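Glutamate receptor IIB (Drosophila melanogaster, PDB 4WXJ) binds glutamate through this ligand-binding domain of a muscle receptor subunit and probably opens a cation channel in the postsynaptic membrane. Local coordinates at residues A229-L232 / N233-F236; G80-R83 / Q84-N88. All coordinates share one frame; numbering follows the deposited sequence.

Overall arrangement
Going from the N terminus, the chain first meets interaction 2, which lies within helix 80-86 and its exit and so closes only successive helical turns. About 140 residues further on, interaction 1 closes a short loop between the end of strand 214-230 and the start of helix 237-250. The two follow in series, neither nested nor crossed, with centres about 12 Å apart. They meet through Leu85, whose CD1 lies 3.3 Å from Ala229 CB and whose CD2 lies 3.7 Å from Pro231 CD. The end of the long strand is thereby packed on helix 80-86, near the glutamate site.

Interaction 1: residues A229-L232 / N233-F236; sequences AVPL and NADF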
loop_
_atom_site.group_PDB
_atom_site.type_symbol
_atom_site.label_atom_id
_atom_site.label_comp_id
_atom_site.label_asym_id
_atom_site.label_seq_id
_atom_site.Cartn_x
_atom_site.Cartn_y
_atom_site.Cartn_z
ATOM N N ALA A 229 2.051 10.894 4.557
ATOM C CA ALA A 229 2.874 11.788 3.753
ATOM C C ALA A 229 2.431 13.237 3.937
ATOM O O ALA A 229 1.234 13.532 3.943
ATOM C CB ALA A 229 2.806 11.394 2.287
ATOM N N VAL A 230 3.404 14.128 4.097
ATOM C CA VAL A 230 3.145 15.560 4.178
ATOM C C VAL A 230 4.199 16.311 3.367
ATOM O O VAL A 230 5.269 15.767 3.092
ATOM C CB VAL A 230 3.155 16.066 5.636
ATOM C CG1 VAL A 230 2.085 15.356 6.456
ATOM C CG2 VAL A 230 4.532 15.872 6.270
ATOM N N PRO A 231 3.903 17.563 2.980
ATOM C CA PRO A 231 4.893 18.346 2.232
ATOM C C PRO A 231 6.188 18.515 3.017
ATOM O O PRO A 231 6.149 18.554 4.246
ATOM C CB PRO A 231 4.196 19.694 2.022
ATOM C CG PRO A 231 2.744 19.404 2.165
ATOM C CD PRO A 231 2.650 18.312 3.180
ATOM N N LEU A 232 7.313 18.597 2.314
ATOM C CA LEU A 232 8.617 18.731 2.957
ATOM C C LEU A 232 8.646 19.902 3.933
ATOM O O LEU A 232 8.236 21.014 3.599
ATOM C CB LEU A 232 9.716 18.897 1.904
ATOM C CG LEU A 232 10.159 17.604 1.216
ATOM C CD1 LEU A 232 10.946 17.906 -0.047
ATOM C CD2 LEU A 232 10.986 16.741 2.164
ATOM N N ASN A 233 9.121 19.627 5.144
ATOM C CA ASN A 233 9.270 20.640 6.183
ATOM C C ASN A 233 7.942 21.278 6.586
ATOM O O ASN A 233 7.889 22.464 6.914
ATOM C CB ASN A 233 10.251 21.720 5.721
ATOM C CG ASN A 233 11.578 21.141 5.275
ATOM O OD1 ASN A 233 12.149 20.282 5.948
ATOM N ND2 ASN A 233 12.073 21.600 4.131
ATOM N N ALA A 234 6.874 20.488 6.564
ATOM C CA ALA A 234 5.580 20.946 7.056
ATOM C C ALA A 234 5.635 21.094 8.572
ATOM O O ALA A 234 6.226 20.265 9.264
ATOM C CB ALA A 234 4.479 19.981 6.651
ATOM N N ASP A 235 5.013 22.151 9.087
ATOM C CA ASP A 235 5.104 22.471 10.509
ATOM C C ASP A 235 4.173 21.616 11.370
ATOM O O ASP A 235 4.227 21.682 12.599
ATOM C CB ASP A 235 4.794 23.953 10.733
ATOM C CG ASP A 235 3.363 24.312 10.379
ATOM O OD1 ASP A 235 2.793 23.673 9.470
ATOM O OD2 ASP A 235 2.807 25.233 11.012
ATOM N N PHE A 236 3.326 20.817 10.725
ATOM C CA PHE A 236 2.389 19.950 11.436
ATOM C C PHE A 236 2.799 18.479 11.335
ATOM O O PHE A 236 2.009 17.583 11.635
ATOM C CB PHE A 236 0.970 20.144 10.892
ATOM C CG PHE A 236 0.853 19.938 9.410
ATOM C CD1 PHE A 236 0.582 18.685 8.890
ATOM C CD2 PHE A 236 1.009 21.002 8.537
ATOM C CE1 PHE A 236 0.473 18.495 7.527
ATOM C CE2 PHE A 236 0.900 20.817 7.174
ATOM C CZ PHE A 236 0.632 19.562 6.669
HETATM O O HOH W 1 10.317 22.955 2.264
#
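Val230 and Phe236 pass each other in opposite directions, and the closest touch between their side chains is Val230 CG1 to Phe236 CE1 at 3.7 Å. Between them the chain leaves strand 214-230, reverses through a type II turn from Pro231 to Ala234, and arrives at Phe236, the N-cap position of helix 237-250. The tight side of this small loop is its inner, apolar one. Val230 is buried, and its two methyls divide the work: CG1 reaches the ring obliquely, while CG2 comes within 4.1 Å of Ala234 CB. That same Ala234 methyl lies over one face of the Phe236 ring, 3.7 Å above its plane and displaced toward the rim. Pro231 adds CD, 4.2 Å from Phe236 CZ at the far end of the ring. With chi1 at 55°, the Phe236 ring is carried between its own backbone N and carbonyl carbon, folded back over the turn instead of trailing along the chain. Tyr11 meets this ring too, with planes at about 30°.

The other side of the loop is looser and wet. Leu232 and Asn233, the two central residues of the turn, are both exposed, and a water bridges them, donating to Leu232 O and accepting from Asn233 ND2 at 2.9 Å. Asn233 has positive phi, as the third position of a type II turn requires. The turn's own bond, Ala234 N to Pro231 O, is weak: 3.1 Å long but bent to 132° at the hydrogen. Asn233 N looks outside the loop for a weak bond to Asp108 OD2.

With the turn's own bond so weak, the reversal probably owes much of its shape to the proline and to apolar packing of Val230 and Ala234 against the phenylalanine ring.

Interaction 2: residues G80-R83 / Q84-N88; sequences GIIR and QLIDN
Arg83 and Asp87, one helical turn apart, carry the polar side of this helix end. Their side chains cross at a slant, with the guanidinium and carboxylate planes turned 89° against each other, and the salt bridge is single-pronged: Arg83 NE donates to Asp87 OD2 over 2.7 Å. The acceptor sits at the guanidinium edge, although the bond is tilted from both planes and meets OD2 on its syn side. A chi1 of 179° sets Arg83 CG opposite the backbone N, and a bend at chi2 (59°) then brings NE alongside the aspartate. Arg83 NH1 bonds to Trp78 O, so the guanidinium is held from two directions. An alanine in place of Arg83 would strip Asp87 of this charged mate and would probably leave its carboxylate freer to turn.

The apolar pairs are oriented differently. Ile81 and Leu85 lie side by side and point the same way, CG2 to CD1 at 4.1 Å, whereas Ile82 and Ile86 meet at an angle, CG2 to CD1 at 3.8 Å. Near the start, a water links Gly80 O to Gln84 NE2, the glutamine chain being bent back at chi2.

Beneath the side chains run successive i to i+4 backbone bonds, among them Ile86 N to Ile82 O at 3.0 Å and Asp87 N to Arg83 O, before Asp87 leaves helical geometry. Ile82 approaches the glutamate-binding Arg103, with about 4 Å between their side chains. This is a short alpha-helix with an i to i+4 ion pair on one side and aliphatic i to i+4 pairs on others, set beside the agonist site of an ionotropic receptor's periplasmic-binding-protein-like domain.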
loop_
_atom_site.group_PDB
_atom_site.type_symbol
_atom_site.label_atom_id
_atom_site.label_comp_id
_atom_site.label_asym_id
_atom_site.label_seq_id
_atom_site.Cartn_x
_atom_site.Cartn_y
_atom_site.Cartn_z
ATOM N N GLY A 80 -0.373 10.400 -8.557
ATOM C CA GLY A 80 -1.022 9.901 -7.359
ATOM C C GLY A 80 -0.983 10.849 -6.176
ATOM O O GLY A 80 -0.928 12.071 -6.338
ATOM N N ILE A 81 -1.011 10.270 -4.979
ATOM C CA ILE A 81 -1.037 11.038 -3.741
ATOM C C ILE A 81 0.207 11.905 -3.593
ATOM O O ILE A 81 0.124 13.044 -3.134
ATOM C CB ILE A 81 -1.155 10.110 -2.512
ATOM C CG1 ILE A 81 -2.450 9.295 -2.591
ATOM C CG2 ILE A 81 -1.111 10.924 -1.218
ATOM C CD1 ILE A 81 -2.582 8.221 -1.529
ATOM N N ILE A 82 1.358 11.357 -3.970
ATOM C CA ILE A 82 2.619 12.076 -3.848
ATOM C C ILE A 82 2.592 13.370 -4.662
ATOM O O ILE A 82 3.094 14.400 -4.213
ATOM C CB ILE A 82 3.808 11.206 -4.308
ATOM C CG1 ILE A 82 3.877 9.910 -3.494
ATOM C CG2 ILE A 82 5.120 11.974 -4.189
ATOM C CD1 ILE A 82 4.099 10.112 -2.002
ATOM N N ARG A 83 2.002 13.317 -5.853
ATOM C CA ARG A 83 1.925 14.492 -6.719
ATOM C C ARG A 83 1.111 15.615 -6.075
ATOM O O ARG A 83 1.510 16.780 -6.120
ATOM C CB ARG A 83 1.320 14.122 -8.076
ATOM C CG ARG A 83 1.177 15.294 -9.048
ATOM C CD ARG A 83 2.516 15.960 -9.338
ATOM N NE ARG A 83 2.391 17.074 -10.278
ATOM C CZ ARG A 83 2.363 16.947 -11.602
ATOM N NH1 ARG A 83 2.444 15.750 -12.169
ATOM N NH2 ARG A 83 2.248 18.025 -12.365
ATOM N N GLN A 84 -0.022 15.263 -5.476
ATOM C CA GLN A 84 -0.890 16.252 -4.842
ATOM C C GLN A 84 -0.189 16.966 -3.690
ATOM O O GLN A 84 -0.475 18.130 -3.406
ATOM C CB GLN A 84 -2.172 15.591 -4.334
ATOM C CG GLN A 84 -3.014 14.961 -5.421
ATOM C CD GLN A 84 -3.401 15.951 -6.499
ATOM O OE1 GLN A 84 -3.963 17.008 -6.213
ATOM N NE2 GLN A 84 -3.089 15.622 -7.748
ATOM N N LEU A 85 0.727 16.266 -3.031
ATOM C CA LEU A 85 1.483 16.848 -1.929
ATOM C C LEU A 85 2.581 17.774 -2.447
ATOM O O LEU A 85 2.819 18.841 -1.882
ATOM C CB LEU A 85 2.083 15.742 -1.058
ATOM C CG LEU A 85 1.081 15.038 -0.142
ATOM C CD1 LEU A 85 1.593 13.675 0.269
ATOM C CD2 LEU A 85 0.802 15.889 1.084
ATOM N N ILE A 86 3.242 17.361 -3.525
ATOM C CA ILE A 86 4.288 18.173 -4.140
ATOM C C ILE A 86 3.713 19.495 -4.643
ATOM O O ILE A 86 4.329 20.549 -4.486
ATOM C CB ILE A 86 4.968 17.424 -5.307
ATOM C CG1 ILE A 86 5.744 16.216 -4.776
ATOM C CG2 ILE A 86 5.924 18.348 -6.068
ATOM C CD1 ILE A 86 6.196 15.247 -5.852
ATOM N N ASP A 87 2.528 19.430 -5.243
ATOM C CA ASP A 87 1.857 20.621 -5.759
ATOM C C ASP A 87 1.054 21.342 -4.673
ATOM O O ASP A 87 0.325 22.293 -4.960
ATOM C CB ASP A 87 0.936 20.245 -6.923
ATOM C CG ASP A 87 1.688 19.621 -8.085
ATOM O OD1 ASP A 87 2.932 19.742 -8.127
ATOM O OD2 ASP A 87 1.035 19.015 -8.962
ATOM N N ASN A 88 1.187 20.881 -3.433
ATOM C CA ASN A 88 0.518 21.496 -2.286
ATOM C C ASN A 88 -1.004 21.593 -2.433
ATOM O O ASN A 88 -1.647 22.403 -1.764
ATOM C CB ASN A 88 1.100 22.891 -2.025
ATOM C CG ASN A 88 2.536 22.839 -1.542
ATOM O OD1 ASN A 88 3.475 22.955 -2.331
ATOM N ND2 ASN A 88 2.713 22.661 -0.238
HETATM O O HOH W 2 -2.186 13.243 -8.657
#